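Local coordinates for protein replicative DNA helicase (Mycobacterium chimaera, PDB 6RIX) that is probably an intein that splices itself out of a replicative DNA helicase precursor and joins the flanking segments, at residues B[15-20]-B[121-126]. Numbering follows the deposited sequence.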
loop_
_atom_site.group_PDB
_atom_site.type_symbol
_atom_site.label_atom_id
_atom_site.label_comp_id
_atom_site.label_asym_id
_atom_site.label_seq_id
_atom_site.Cartn_x
_atom_site.Cartn_y
_atom_site.Cartn_z
ATOM N N THR B 15 8.936 9.338 3.117
ATOM C CA THR B 15 8.257 9.576 4.383
ATOM C C THR B 15 7.761 8.240 4.922
ATOM O O THR B 15 7.835 7.210 4.252
ATOM C CB THR B 15 7.092 10.569 4.218
ATOM O OG1 THR B 15 6.627 11.004 5.507
ATOM C CG2 THR B 15 5.937 9.940 3.469
ATOM N N THR B 16 7.272 8.247 6.153
ATOM C CA THR B 16 6.604 7.071 6.679
ATOM C C THR B 16 5.101 7.303 6.702
ATOM O O THR B 16 4.620 8.442 6.737
ATOM C CB THR B 16 7.087 6.723 8.098
ATOM O OG1 THR B 16 6.809 7.821 8.971
ATOM C CG2 THR B 16 8.581 6.426 8.120
ATOM N N MET B 17 4.357 6.202 6.692
ATOM C CA MET B 17 2.919 6.302 6.869
ATOM C C MET B 17 2.592 7.042 8.155
ATOM O O MET B 17 1.640 7.828 8.204
ATOM C CB MET B 17 2.286 4.910 6.857
ATOM C CG MET B 17 0.805 4.909 7.182
ATOM S SD MET B 17 -0.138 5.940 6.043
ATOM C CE MET B 17 -0.507 4.720 4.774
ATOM N N GLY B 18 3.402 6.846 9.200
ATOM C CA GLY B 18 3.144 7.538 10.443
ATOM C C GLY B 18 3.292 9.040 10.348
ATOM O O GLY B 18 2.704 9.764 11.156
ATOM N N ASP B 19 4.072 9.526 9.387
ATOM C CA ASP B 19 4.355 10.952 9.274
ATOM C C ASP B 19 3.491 11.648 8.224
ATOM O O ASP B 19 3.708 12.830 7.951
ATOM C CB ASP B 19 5.842 11.167 8.965
ATOM C CG ASP B 19 6.692 11.310 10.225
ATOM O OD1 ASP B 19 6.124 11.393 11.330
ATOM O OD2 ASP B 19 7.934 11.338 10.109
ATOM N N VAL B 20 2.506 10.951 7.635
ATOM C CA VAL B 20 1.692 11.544 6.572
ATOM C C VAL B 20 0.626 12.454 7.164
ATOM O O VAL B 20 -0.062 12.096 8.126
ATOM C CB VAL B 20 1.051 10.448 5.706
ATOM C CG1 VAL B 20 0.134 11.077 4.668
ATOM C CG2 VAL B 20 2.119 9.647 5.029
ATOM N N PRO B 121 0.297 -1.020 14.976
ATOM C CA PRO B 121 -0.473 0.187 14.645
ATOM C C PRO B 121 -0.472 0.441 13.140
ATOM O O PRO B 121 0.547 0.271 12.467
ATOM C CB PRO B 121 0.258 1.300 15.411
ATOM C CG PRO B 121 0.997 0.600 16.507
ATOM C CD PRO B 121 1.351 -0.755 15.976
ATOM N N VAL B 122 -1.634 0.848 12.605
ATOM C CA VAL B 122 -1.794 1.127 11.181
ATOM C C VAL B 122 -2.575 2.422 10.990
ATOM O O VAL B 122 -3.180 2.964 11.919
ATOM C CB VAL B 122 -2.501 -0.019 10.422
ATOM C CG1 VAL B 122 -1.677 -1.304 10.479
ATOM C CG2 VAL B 122 -3.921 -0.237 10.970
ATOM N N ARG B 123 -2.560 2.901 9.748
ATOM C CA ARG B 123 -3.187 4.158 9.374
ATOM C C ARG B 123 -3.648 4.090 7.920
ATOM O O ARG B 123 -3.019 3.432 7.089
ATOM C CB ARG B 123 -2.171 5.291 9.576
ATOM C CG ARG B 123 -2.675 6.653 9.392
ATOM C CD ARG B 123 -1.913 7.569 10.327
ATOM N NE ARG B 123 -2.334 8.934 10.115
ATOM C CZ ARG B 123 -1.560 9.878 9.608
ATOM N NH1 ARG B 123 -0.302 9.602 9.270
ATOM N NH2 ARG B 123 -2.047 11.096 9.445
ATOM N N CYS B 124 -4.754 4.770 7.621
ATOM C CA CYS B 124 -5.297 4.864 6.270
ATOM C C CYS B 124 -5.116 6.277 5.738
ATOM O O CYS B 124 -5.270 7.248 6.485
ATOM C CB CYS B 124 -6.786 4.517 6.245
ATOM S SG CYS B 124 -7.160 2.796 5.957
ATOM N N VAL B 125 -4.807 6.391 4.442
ATOM C CA VAL B 125 -4.768 7.674 3.755
ATOM C C VAL B 125 -5.619 7.577 2.495
ATOM O O VAL B 125 -5.710 6.521 1.860
ATOM C CB VAL B 125 -3.337 8.128 3.386
ATOM C CG1 VAL B 125 -2.515 8.397 4.630
ATOM C CG2 VAL B 125 -2.659 7.096 2.490
ATOM N N GLU B 126 -6.245 8.695 2.139
ATOM C CA GLU B 126 -6.985 8.839 0.890
ATOM C C GLU B 126 -6.274 9.881 0.047
ATOM O O GLU B 126 -5.943 10.956 0.551
ATOM C CB GLU B 126 -8.419 9.291 1.129
ATOM C CG GLU B 126 -9.187 8.536 2.184
ATOM C CD GLU B 126 -10.681 8.718 2.013
ATOM O OE1 GLU B 126 -11.352 9.089 3.002
ATOM O OE2 GLU B 126 -11.180 8.507 0.885
#
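R123 reaches from strand 122-127 to the turn that follows strand 13-16 and ends on the carbonyl oxygens of M17 and V20. CB sits against the M17 side chain, 3.8 Å from M17 CG. With CG opposite the backbone N (chi1 -173°), and after a bend at chi2, the chain heads for the turn. CD passes M17 O at 4.1 Å. NE donates to T40 O, just past the end of the neighbouring strand 33-39. The guanidinium then meets V20 O end-on, with two nitrogens on one oxygen. NH1 approaches V20 O at 2.8 Å, in the carbonyl plane and on a lone pair. R123 NH2 is closer, 2.6 Å from V20 O, and lies 20° off that plane. V20 O is itself nearly in the guanidinium plane. NH1 also gives a weak, strongly bent bond to M17 O. That oxygen already accepts from the backbone N of V20. The two bonds to V20 O and the one from NE fix the rotation of the guanidinium, with the weak bond to M17 O adding little. The positive charge probably polarises both carbonyls.

Next to this polar end is a small apolar patch. The M17 chain bends at chi2 and chi3 and reaches V125 tip to tip: M17 SD is 3.7 Å from V125 CG1, and CE lies by V125 CG2. The same CG1 lies 3.8 Å from V20 CG1, where the two valines cross at about a right angle. Y134 borders M17 and V125, while L8 and V36 border V20.

The short 3-10 turn 17-19 is thus tied to a strand about a hundred residues later. Such closure between the N-terminal and C-terminal parts of the chain is consistent with the all-beta, horseshoe-like Hint fold of inteins.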